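PDB 5F7U: cycloalternan-forming enzyme from Listeria monocytogenes serovar 1/2a, which belongs to glycoside hydrolase family 31, joining a TIM-barrel domain to beta-rich domains and a family 6 carbohydrate-binding module. Local coordinates for residues V761-W772 against T791-G799. The protein carries 1 engineered substitution. Residues are numbered along the deposited sequence; the frame is centred on the assembly and turned at random.
Sequences VYLPEGEWVDIW and TLPVFAKAG. With GLC (alpha-D-glucopyranose), chain B.
Val769 and Ala796 form an antiparallel hydrogen-bonded pair, Ala796 N giving to Val769 O at 2.8 Å and Val769 N returning to Ala796 O at 3.0 Å. A bond from Ile771 N to Val794 O continues the pairing. At the other end the strands part: Ala798 N reaches Glu767 O only weakly, and a water donates to both Glu767 O and Ala796 O.

On the side of the sheet carrying Trp768, Asp770, Phe795 and Lys797, the Phe795 ring receives Leu763 CD2 over one face and Val761 CG1 obliquely, 3.8 Å from CE1. Trp768 runs alongside Lys797, its CZ3 3.7 Å from Lys797 CB; Trp768 NE1 donates to Pro764 O at 2.8 Å, nearly in the indole plane, which limits the ring's rotation. Beyond the Val769–Ala796 pair, Ile771 CD1 meets Val794 CG1 at 3.6 Å, while Ile771 CG2 touches Ala796 CB.

With CG anti to the backbone N (chi1 -176°), Asp770 accepts from alpha-D-glucopyranose O6 through OD2 (2.6 Å) and from Trp772 N through OD1, an Asx turn that braces this sugar-pocket carboxylate. Tyr785 also bonds OD2.

Within the family 31 C-terminal domain, strand 794-797 lies between strands 746-748 and 767-770; strand 758-763 pairs with 781-786, and helix 687-700 touches Trp772 and Leu792.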
loop_
_atom_site.group_PDB
_atom_site.type_symbol
_atom_site.label_atom_id
_atom_site.label_comp_id
_atom_site.label_asym_id
_atom_site.label_seq_id
_atom_site.Cartn_x
_atom_site.Cartn_y
_atom_site.Cartn_z
ATOM N N VAL A 761 -4.720 11.222 18.041
ATOM C CA VAL A 761 -5.216 9.992 17.417
ATOM C C VAL A 761 -6.713 10.132 17.229
ATOM O O VAL A 761 -7.439 10.312 18.220
ATOM C CB VAL A 761 -4.947 8.728 18.269
ATOM C CG1 VAL A 761 -5.363 7.473 17.486
ATOM C CG2 VAL A 761 -3.475 8.626 18.671
ATOM N N TYR A 762 -7.187 10.054 15.991
ATOM C CA TYR A 762 -8.632 10.092 15.806
ATOM C C TYR A 762 -9.190 8.683 16.040
ATOM O O TYR A 762 -8.739 7.719 15.384
ATOM C CB TYR A 762 -9.073 10.624 14.410
ATOM C CG TYR A 762 -10.582 10.476 14.311
ATOM C CD1 TYR A 762 -11.431 11.272 15.105
ATOM C CD2 TYR A 762 -11.160 9.456 13.537
ATOM C CE1 TYR A 762 -12.803 11.101 15.078
ATOM C CE2 TYR A 762 -12.539 9.273 13.501
ATOM C CZ TYR A 762 -13.354 10.087 14.288
ATOM O OH TYR A 762 -14.721 9.923 14.283
ATOM N N LEU A 763 -10.145 8.563 16.974
ATOM C CA LEU A 763 -10.785 7.285 17.238
ATOM C C LEU A 763 -12.190 7.275 16.671
ATOM O O LEU A 763 -13.034 8.045 17.131
ATOM C CB LEU A 763 -10.826 6.988 18.744
ATOM C CG LEU A 763 -9.468 6.928 19.445
ATOM C CD1 LEU A 763 -9.713 6.741 20.939
ATOM C CD2 LEU A 763 -8.566 5.827 18.885
ATOM N N PRO A 764 -12.449 6.400 15.683
ATOM C CA PRO A 764 -13.821 6.244 15.193
ATOM C C PRO A 764 -14.748 5.701 16.271
ATOM O O PRO A 764 -14.294 5.227 17.312
ATOM C CB PRO A 764 -13.686 5.207 14.076
ATOM C CG PRO A 764 -12.256 5.278 13.668
ATOM C CD PRO A 764 -11.521 5.507 14.967
ATOM N N GLU A 765 -16.055 5.787 16.016
ATOM C CA GLU A 765 -17.043 5.397 17.020
ATOM C C GLU A 765 -16.813 3.932 17.424
ATOM O O GLU A 765 -16.400 3.129 16.613
ATOM C CB GLU A 765 -18.467 5.676 16.522
ATOM C CG GLU A 765 -19.181 6.647 17.459
ATOM C CD GLU A 765 -20.252 7.497 16.802
ATOM O OE1 GLU A 765 -21.363 6.972 16.553
ATOM O OE2 GLU A 765 -19.995 8.711 16.575
ATOM N N GLY A 766 -17.032 3.619 18.699
ATOM C CA GLY A 766 -16.785 2.275 19.256
ATOM C C GLY A 766 -15.706 2.376 20.315
ATOM O O GLY A 766 -15.178 3.439 20.525
ATOM N N GLU A 767 -15.315 1.279 20.941
ATOM C CA GLU A 767 -14.359 1.347 22.045
ATOM C C GLU A 767 -12.994 0.848 21.589
ATOM O O GLU A 767 -12.924 -0.158 20.902
ATOM C CB GLU A 767 -14.872 0.487 23.205
ATOM C CG GLU A 767 -14.028 0.591 24.462
ATOM C CD GLU A 767 -14.645 -0.144 25.624
ATOM O OE1 GLU A 767 -15.660 0.337 26.162
ATOM O OE2 GLU A 767 -14.105 -1.188 26.028
ATOM N N TRP A 768 -11.927 1.555 21.973
ATOM C CA TRP A 768 -10.560 1.245 21.569
ATOM C C TRP A 768 -9.723 1.037 22.814
ATOM O O TRP A 768 -9.805 1.839 23.736
ATOM C CB TRP A 768 -9.976 2.401 20.747
ATOM C CG TRP A 768 -10.775 2.600 19.495
ATOM C CD1 TRP A 768 -11.874 3.401 19.347
ATOM C CD2 TRP A 768 -10.595 1.925 18.254
ATOM N NE1 TRP A 768 -12.374 3.281 18.069
ATOM C CE2 TRP A 768 -11.606 2.386 17.379
ATOM C CE3 TRP A 768 -9.650 0.990 17.774
ATOM C CZ2 TRP A 768 -11.713 1.942 16.048
ATOM C CZ3 TRP A 768 -9.749 0.554 16.458
ATOM C CH2 TRP A 768 -10.775 1.027 15.608
ATOM N N VAL A 769 -8.941 -0.038 22.856
ATOM C CA VAL A 769 -8.170 -0.337 24.054
ATOM C C VAL A 769 -6.697 -0.344 23.683
ATOM O O VAL A 769 -6.298 -1.002 22.729
ATOM C CB VAL A 769 -8.602 -1.690 24.690
ATOM C CG1 VAL A 769 -7.720 -2.010 25.888
ATOM C CG2 VAL A 769 -10.069 -1.646 25.102
ATOM N N ASP A 770 -5.905 0.404 24.446
ATOM C CA ASP A 770 -4.449 0.480 24.278
ATOM C C ASP A 770 -3.868 -0.918 24.471
ATOM O O ASP A 770 -4.021 -1.513 25.538
ATOM C CB ASP A 770 -3.936 1.464 25.342
ATOM C CG ASP A 770 -2.450 1.736 25.256
ATOM O OD1 ASP A 770 -1.666 0.808 24.977
ATOM O OD2 ASP A 770 -2.084 2.899 25.530
ATOM N N ILE A 771 -3.218 -1.465 23.447
ATOM C CA ILE A 771 -2.745 -2.864 23.534
ATOM C C ILE A 771 -1.573 -3.082 24.493
ATOM O O ILE A 771 -1.281 -4.223 24.860
ATOM C CB ILE A 771 -2.442 -3.500 22.151
ATOM C CG1 ILE A 771 -1.193 -2.877 21.503
ATOM C CG2 ILE A 771 -3.673 -3.360 21.242
ATOM C CD1 ILE A 771 -0.635 -3.665 20.326
ATOM N N TRP A 772 -0.901 -1.998 24.880
ATOM C CA TRP A 772 0.310 -2.084 25.686
ATOM C C TRP A 772 0.001 -2.116 27.174
ATOM O O TRP A 772 0.780 -2.662 27.948
ATOM C CB TRP A 772 1.200 -0.868 25.422
ATOM C CG TRP A 772 1.519 -0.664 23.979
ATOM C CD1 TRP A 772 1.002 0.300 23.143
ATOM C CD2 TRP A 772 2.457 -1.414 23.199
ATOM N NE1 TRP A 772 1.552 0.178 21.879
ATOM C CE2 TRP A 772 2.450 -0.859 21.885
ATOM C CE3 TRP A 772 3.300 -2.499 23.476
ATOM C CZ2 TRP A 772 3.261 -1.355 20.853
ATOM C CZ3 TRP A 772 4.126 -2.999 22.438
ATOM C CH2 TRP A 772 4.090 -2.423 21.145
ATOM N N THR A 791 7.741 5.059 22.308
ATOM C CA THR A 791 6.324 4.696 22.476
ATOM C C THR A 791 5.537 4.858 21.180
ATOM O O THR A 791 5.667 5.876 20.483
ATOM C CB THR A 791 5.713 5.577 23.594
ATOM O OG1 THR A 791 6.411 5.311 24.819
ATOM C CG2 THR A 791 4.207 5.337 23.794
ATOM N N LEU A 792 4.696 3.868 20.889
ATOM C CA LEU A 792 3.829 3.904 19.703
ATOM C C LEU A 792 2.382 3.658 20.131
ATOM O O LEU A 792 2.092 2.577 20.623
ATOM C CB LEU A 792 4.259 2.787 18.722
ATOM C CG LEU A 792 3.437 2.583 17.442
ATOM C CD1 LEU A 792 3.718 3.700 16.449
ATOM C CD2 LEU A 792 3.800 1.262 16.803
ATOM N N PRO A 793 1.462 4.618 19.905
ATOM C CA PRO A 793 0.043 4.355 20.245
ATOM C C PRO A 793 -0.536 3.281 19.322
ATOM O O PRO A 793 -0.517 3.450 18.106
ATOM C CB PRO A 793 -0.657 5.697 19.970
ATOM C CG PRO A 793 0.450 6.710 19.876
ATOM C CD PRO A 793 1.664 5.979 19.376
ATOM N N VAL A 794 -1.005 2.172 19.893
ATOM C CA VAL A 794 -1.692 1.116 19.121
ATOM C C VAL A 794 -2.897 0.660 19.936
ATOM O O VAL A 794 -2.751 0.378 21.123
ATOM C CB VAL A 794 -0.799 -0.108 18.798
ATOM C CG1 VAL A 794 -1.567 -1.100 17.925
ATOM C CG2 VAL A 794 0.479 0.297 18.045
ATOM N N PHE A 795 -4.063 0.584 19.290
ATOM C CA PHE A 795 -5.320 0.261 19.973
ATOM C C PHE A 795 -6.065 -0.868 19.282
ATOM O O PHE A 795 -6.085 -0.948 18.045
ATOM C CB PHE A 795 -6.247 1.476 20.008
ATOM C CG PHE A 795 -5.565 2.753 20.414
ATOM C CD1 PHE A 795 -4.848 3.501 19.474
ATOM C CD2 PHE A 795 -5.641 3.215 21.745
ATOM C CE1 PHE A 795 -4.206 4.677 19.845
ATOM C CE2 PHE A 795 -5.020 4.407 22.110
ATOM C CZ PHE A 795 -4.299 5.137 21.158
ATOM N N ALA A 796 -6.692 -1.728 20.083
ATOM C CA ALA A 796 -7.532 -2.792 19.540
ATOM C C ALA A 796 -8.994 -2.387 19.568
ATOM O O ALA A 796 -9.484 -1.867 20.557
ATOM C CB ALA A 796 -7.346 -4.084 20.326
ATOM N N LYS A 797 -9.672 -2.697 18.471
ATOM C CA LYS A 797 -11.103 -2.470 18.271
ATOM C C LYS A 797 -11.914 -3.396 19.167
ATOM O O LYS A 797 -11.492 -4.518 19.455
ATOM C CB LYS A 797 -11.394 -2.793 16.811
ATOM C CG LYS A 797 -12.774 -2.482 16.307
ATOM C CD LYS A 797 -12.755 -2.535 14.779
ATOM C CE LYS A 797 -12.688 -3.935 14.204
ATOM N NZ LYS A 797 -12.878 -3.837 12.716
ATOM N N ALA A 798 -13.086 -2.923 19.603
ATOM C CA ALA A 798 -14.012 -3.741 20.398
ATOM C C ALA A 798 -14.332 -5.052 19.687
ATOM O O ALA A 798 -14.628 -5.056 18.492
ATOM C CB ALA A 798 -15.295 -2.954 20.684
ATOM N N GLY A 799 -14.258 -6.158 20.417
ATOM C CA GLY A 799 -14.594 -7.461 19.843
ATOM C C GLY A 799 -13.399 -8.166 19.233
ATOM O O GLY A 799 -13.519 -9.336 18.858
HETATM C C1 GLC B . -0.080 6.004 27.995
HETATM C C2 GLC B . -0.159 7.299 27.184
HETATM C C3 GLC B . -1.456 8.040 27.540
HETATM C C4 GLC B . -2.674 7.116 27.382
HETATM C C5 GLC B . -2.485 5.867 28.258
HETATM C C6 GLC B . -3.609 4.839 28.186
HETATM O O2 GLC B . 0.978 8.117 27.490
HETATM O O3 GLC B . -1.582 9.234 26.759
HETATM O O4 GLC B . -3.882 7.789 27.744
HETATM O O5 GLC B . -1.276 5.220 27.831
HETATM O O6 GLC B . -3.795 4.434 26.824
HETATM O O HOH W 1 -11.833 -2.425 22.284
#